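Local coordinates for putative phosphohistidine phosphatase, SixA (Nakamurella multipartita, PDB 4HBZ), which is a putative SixA-type phosphohistidine phosphatase of the histidine phosphatase superfamily, probably hydrolysing phosphate from phosphohistidine, at residues W129-A141 and A169-V181. Residues are numbered along the deposited sequence; the frame is centred on the assembly and turned at random. Where two conformers were deposited one is given.
Sequences WELVRQSLLNRDA and ADLAQAGAELQLV
L131 CD2 rests on L171 CG at 3.7 Å, the two leucines crossing at about a right angle and both touching L102 and L22. Next along the helix, V132 lays CG2, the branch beside its own backbone N, against L178 CB. Between these pairs G175 brings bare backbone up to the helix: its CA lies 3.3 Å from L131 O, too close for a side chain. L131 O takes A176 N from one face (3.0 Å) and the helical S135 N from the other. Farther along, Q134 and N138 both grip Q173 O at the end of helix 171-174; N138 ND2 comes in on a lone pair at 2.8 Å and also reaches A174 O. Q134 gets there by a bend at chi2 (69°), its NE2 tilted from the carbonyl plane; a leucine here would probably leave N138 ND2 to hold Q173 O without that help. At the polar edge, the R139 guanidinium stacks over the E177 carboxylate, planes 29° apart, a long salt bridge of charges alone (NH1 to OE1 3.7 Å, no N-H aimed at it), while NH1 donates in plane to S135 OG. Helix 123-138 thus packs on helix 171-174, the G175-A176 turn and the start of edge strand 177-182, as in the alpha/beta/alpha sandwich of histidine phosphatases.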
loop_
_atom_site.group_PDB
_atom_site.type_symbol
_atom_site.label_atom_id
_atom_site.label_comp_id
_atom_site.label_asym_id
_atom_site.label_seq_id
_atom_site.Cartn_x
_atom_site.Cartn_y
_atom_site.Cartn_z
ATOM N N TRP A 129 8.464 3.030 4.635
ATOM C CA TRP A 129 9.579 3.675 5.269
ATOM C C TRP A 129 10.857 3.473 4.454
ATOM O O TRP A 129 11.606 4.419 4.226
ATOM C CB TRP A 129 9.709 3.145 6.692
ATOM C CG TRP A 129 10.680 3.888 7.473
ATOM C CD1 TRP A 129 10.481 5.062 8.133
ATOM C CD2 TRP A 129 12.050 3.531 7.669
ATOM N NE1 TRP A 129 11.647 5.447 8.761
ATOM C CE2 TRP A 129 12.624 4.526 8.481
ATOM C CE3 TRP A 129 12.849 2.457 7.233
ATOM C CZ2 TRP A 129 13.955 4.478 8.885
ATOM C CZ3 TRP A 129 14.178 2.415 7.635
ATOM C CH2 TRP A 129 14.716 3.421 8.445
ATOM N N GLU A 130 11.086 2.258 3.968
ATOM C CA GLU A 130 12.271 2.016 3.160
ATOM C C GLU A 130 12.275 2.798 1.869
ATOM O O GLU A 130 13.316 3.310 1.439
ATOM C CB GLU A 130 12.469 0.548 2.893
ATOM C CG GLU A 130 12.881 -0.212 4.128
ATOM C CD GLU A 130 13.656 -1.479 3.850
ATOM O OE1 GLU A 130 13.846 -1.867 2.692
ATOM O OE2 GLU A 130 14.142 -2.029 4.864
ATOM N N LEU A 131 11.100 2.916 1.260
ATOM C CA LEU A 131 11.008 3.690 0.025
ATOM C C LEU A 131 11.307 5.166 0.258
ATOM O O LEU A 131 12.017 5.832 -0.533
ATOM C CB LEU A 131 9.605 3.553 -0.605
ATOM C CG LEU A 131 9.306 2.165 -1.219
ATOM C CD1 LEU A 131 7.856 2.103 -1.647
ATOM C CD2 LEU A 131 10.235 1.765 -2.346
ATOM N N VAL A 132 10.773 5.688 1.370
ATOM C CA VAL A 132 11.037 7.107 1.736
ATOM C C VAL A 132 12.515 7.340 1.948
ATOM O O VAL A 132 13.086 8.325 1.465
ATOM C CB VAL A 132 10.187 7.542 2.938
ATOM C CG1 VAL A 132 10.705 8.839 3.567
ATOM C CG2 VAL A 132 8.747 7.617 2.519
ATOM N N ARG A 133 13.160 6.468 2.715
ATOM C CA ARG A 133 14.573 6.672 3.005
ATOM C C ARG A 133 15.425 6.561 1.770
ATOM O O ARG A 133 16.422 7.249 1.639
ATOM C CB ARG A 133 14.989 5.660 4.076
ATOM C CG ARG A 133 14.289 5.844 5.438
ATOM C CD ARG A 133 13.970 7.284 5.922
ATOM N NE ARG A 133 15.170 7.921 6.424
ATOM C CZ ARG A 133 15.227 9.097 7.086
ATOM N NH1 ARG A 133 14.122 9.823 7.367
ATOM N NH2 ARG A 133 16.414 9.543 7.473
ATOM N N GLN A 134 15.078 5.657 0.859
ATOM C CA GLN A 134 15.829 5.515 -0.407
ATOM C C GLN A 134 15.703 6.770 -1.249
ATOM O O GLN A 134 16.658 7.240 -1.862
ATOM C CB GLN A 134 15.360 4.259 -1.157
ATOM C CG GLN A 134 16.125 3.961 -2.444
ATOM C CD GLN A 134 17.582 3.513 -2.224
ATOM O OE1 GLN A 134 17.951 2.991 -1.182
ATOM N NE2 GLN A 134 18.361 3.644 -3.239
ATOM N N SER A 135 14.495 7.301 -1.301
ATOM C CA SER A 135 14.276 8.524 -2.057
ATOM C C SER A 135 15.091 9.704 -1.465
ATOM O O SER A 135 15.707 10.493 -2.213
ATOM C CB SER A 135 12.796 8.828 -2.133
ATOM O OG SER A 135 12.589 10.010 -2.923
ATOM N N LEU A 136 15.120 9.811 -0.149
ATOM C CA LEU A 136 15.977 10.822 0.527
ATOM C C LEU A 136 17.422 10.703 0.083
ATOM O O LEU A 136 18.091 11.716 -0.236
ATOM C CB LEU A 136 15.888 10.656 2.044
ATOM C CG LEU A 136 14.623 11.087 2.746
ATOM C CD1 LEU A 136 14.739 10.703 4.219
ATOM C CD2 LEU A 136 14.455 12.605 2.633
ATOM N N LEU A 137 17.926 9.477 0.076
ATOM C CA LEU A 137 19.310 9.235 -0.289
ATOM C C LEU A 137 19.532 9.723 -1.705
ATOM O O LEU A 137 20.495 10.456 -1.994
ATOM C CB LEU A 137 19.620 7.742 -0.159
ATOM C CG LEU A 137 20.999 7.336 -0.723
ATOM C CD1 LEU A 137 22.121 8.066 0.006
ATOM C CD2 LEU A 137 21.175 5.838 -0.608
ATOM N N ASN A 138 18.632 9.338 -2.605
ATOM C CA ASN A 138 18.781 9.687 -4.007
ATOM C C ASN A 138 18.736 11.185 -4.244
ATOM O O ASN A 138 19.394 11.665 -5.168
ATOM C CB ASN A 138 17.739 8.966 -4.865
ATOM C CG ASN A 138 17.977 7.473 -4.925
ATOM O OD1 ASN A 138 19.066 6.995 -4.629
ATOM N ND2 ASN A 138 16.956 6.724 -5.273
ATOM N N ARG A 139 18.024 11.909 -3.385
ATOM C CA ARG A 139 17.861 13.354 -3.466
ATOM C C ARG A 139 18.968 14.090 -2.679
ATOM O O ARG A 139 18.897 15.309 -2.499
ATOM C CB ARG A 139 16.476 13.736 -2.912
ATOM C CG ARG A 139 15.326 13.461 -3.886
ATOM C CD ARG A 139 13.990 13.180 -3.197
ATOM N NE ARG A 139 13.780 14.037 -2.025
ATOM C CZ ARG A 139 13.091 13.687 -0.935
ATOM N NH1 ARG A 139 12.529 12.487 -0.829
ATOM N NH2 ARG A 139 12.960 14.549 0.065
ATOM N N ASP A 140 19.970 13.351 -2.192
ATOM C CA ASP A 140 20.980 13.899 -1.273
ATOM C C ASP A 140 20.372 14.749 -0.138
ATOM O O ASP A 140 20.829 15.862 0.148
ATOM C CB ASP A 140 22.033 14.703 -2.050
ATOM C CG ASP A 140 23.229 15.099 -1.180
ATOM O OD1 ASP A 140 23.462 14.442 -0.131
ATOM O OD2 ASP A 140 23.931 16.075 -1.543
ATOM N N ALA A 141 19.343 14.225 0.517
ATOM C CA ALA A 141 18.733 14.927 1.637
ATOM C C ALA A 141 19.578 14.812 2.914
ATOM O O ALA A 141 20.522 14.012 3.004
ATOM C CB ALA A 141 17.335 14.407 1.894
ATOM N N ALA A 169 9.612 -1.350 -12.006
ATOM C CA ALA A 169 10.628 -2.339 -11.826
ATOM C C ALA A 169 11.804 -1.826 -10.955
ATOM O O ALA A 169 12.522 -2.602 -10.297
ATOM C CB ALA A 169 11.107 -2.836 -13.165
ATOM N N ASP A 170 11.975 -0.494 -10.965
ATOM C CA ASP A 170 13.121 0.132 -10.336
ATOM C C ASP A 170 12.792 0.683 -8.953
ATOM O O ASP A 170 13.600 1.357 -8.385
ATOM C CB ASP A 170 13.591 1.300 -11.230
ATOM C CG ASP A 170 14.210 0.822 -12.569
ATOM O OD1 ASP A 170 14.568 -0.359 -12.624
ATOM O OD2 ASP A 170 14.419 1.651 -13.444
ATOM N N LEU A 171 11.599 0.403 -8.438
ATOM C CA LEU A 171 11.147 1.032 -7.213
ATOM C C LEU A 171 12.079 0.867 -6.048
ATOM O O LEU A 171 12.307 1.814 -5.275
ATOM C CB LEU A 171 9.701 0.559 -6.924
ATOM C CG LEU A 171 8.979 1.109 -5.756
ATOM C CD1 LEU A 171 8.739 2.594 -5.836
ATOM C CD2 LEU A 171 7.666 0.342 -5.609
ATOM N N ALA A 172 12.665 -0.299 -5.864
ATOM C CA ALA A 172 13.551 -0.500 -4.760
ATOM C C ALA A 172 14.761 0.431 -4.798
ATOM O O ALA A 172 15.186 0.928 -3.753
ATOM C CB ALA A 172 13.968 -1.951 -4.658
ATOM N N GLN A 173 15.272 0.712 -5.985
ATOM C CA GLN A 173 16.419 1.601 -6.129
ATOM C C GLN A 173 16.014 3.075 -6.144
ATOM O O GLN A 173 16.788 3.933 -5.689
ATOM C CB GLN A 173 17.209 1.275 -7.412
ATOM C CG GLN A 173 17.890 -0.099 -7.391
ATOM C CD GLN A 173 16.907 -1.275 -7.328
ATOM O OE1 GLN A 173 15.845 -1.317 -8.039
ATOM N NE2 GLN A 173 17.220 -2.240 -6.429
ATOM N N ALA A 174 14.859 3.386 -6.773
ATOM C CA ALA A 174 14.424 4.761 -6.990
ATOM C C ALA A 174 13.824 5.332 -5.689
ATOM O O ALA A 174 13.973 6.550 -5.399
ATOM C CB ALA A 174 13.384 4.852 -8.086
ATOM N N GLY A 175 13.210 4.465 -4.904
ATOM C CA GLY A 175 12.461 4.926 -3.721
ATOM C C GLY A 175 11.182 5.630 -4.140
ATOM O O GLY A 175 10.817 5.674 -5.347
ATOM N N ALA A 176 10.518 6.234 -3.158
ATOM C CA ALA A 176 9.327 7.045 -3.469
ATOM C C ALA A 176 9.172 8.058 -2.347
ATOM O O ALA A 176 9.530 7.773 -1.219
ATOM C CB ALA A 176 8.091 6.181 -3.600
ATOM N N GLU A 177 8.568 9.185 -2.670
ATOM C CA GLU A 177 8.346 10.240 -1.686
ATOM C C GLU A 177 6.941 10.107 -1.112
ATOM O O GLU A 177 5.969 9.858 -1.836
ATOM C CB GLU A 177 8.448 11.596 -2.367
ATOM C CG GLU A 177 9.884 11.942 -2.792
ATOM C CD GLU A 177 9.942 13.384 -3.280
ATOM O OE1 GLU A 177 9.776 14.334 -2.439
ATOM O OE2 GLU A 177 10.081 13.560 -4.502
ATOM N N LEU A 178 6.848 10.293 0.190
ATOM C CA LEU A 178 5.573 10.156 0.873
ATOM C C LEU A 178 4.758 11.412 0.676
ATOM O O LEU A 178 5.236 12.532 1.035
ATOM C CB LEU A 178 5.822 9.909 2.344
ATOM C CG LEU A 178 4.606 9.735 3.245
ATOM C CD1 LEU A 178 3.763 8.521 2.833
ATOM C CD2 LEU A 178 5.081 9.524 4.659
ATOM N N GLN A 179 3.539 11.250 0.170
ATOM C CA GLN A 179 2.599 12.356 -0.042
ATOM C C GLN A 179 1.661 12.550 1.150
ATOM O O GLN A 179 1.397 13.696 1.554
ATOM C CB GLN A 179 1.793 12.174 -1.346
ATOM C CG GLN A 179 2.640 12.015 -2.611
ATOM C CD GLN A 179 3.660 13.116 -2.743
ATOM O OE1 GLN A 179 3.294 14.294 -2.822
ATOM N NE2 GLN A 179 4.942 12.763 -2.719
ATOM N N LEU A 180 1.135 11.443 1.642
ATOM C CA LEU A 180 0.183 11.470 2.735
ATOM C C LEU A 180 -0.002 10.118 3.349
ATOM O O LEU A 180 0.189 9.082 2.704
ATOM C CB LEU A 180 -1.140 12.064 2.307
ATOM C CG LEU A 180 -1.900 11.415 1.231
ATOM C CD1 LEU A 180 -3.051 10.635 1.885
ATOM C CD2 LEU A 180 -2.497 12.455 0.283
ATOM N N VAL A 181 -0.440 10.139 4.614
ATOM C CA VAL A 181 -0.888 8.955 5.309
ATOM C C VAL A 181 -2.317 9.262 5.758
ATOM O O VAL A 181 -2.544 10.270 6.455
ATOM C CB VAL A 181 0.024 8.545 6.478
ATOM C CG1 VAL A 181 -0.496 7.268 7.155
ATOM C CG2 VAL A 181 1.473 8.405 6.029
HETATM O O HOH W 1 11.895 8.924 -5.292
#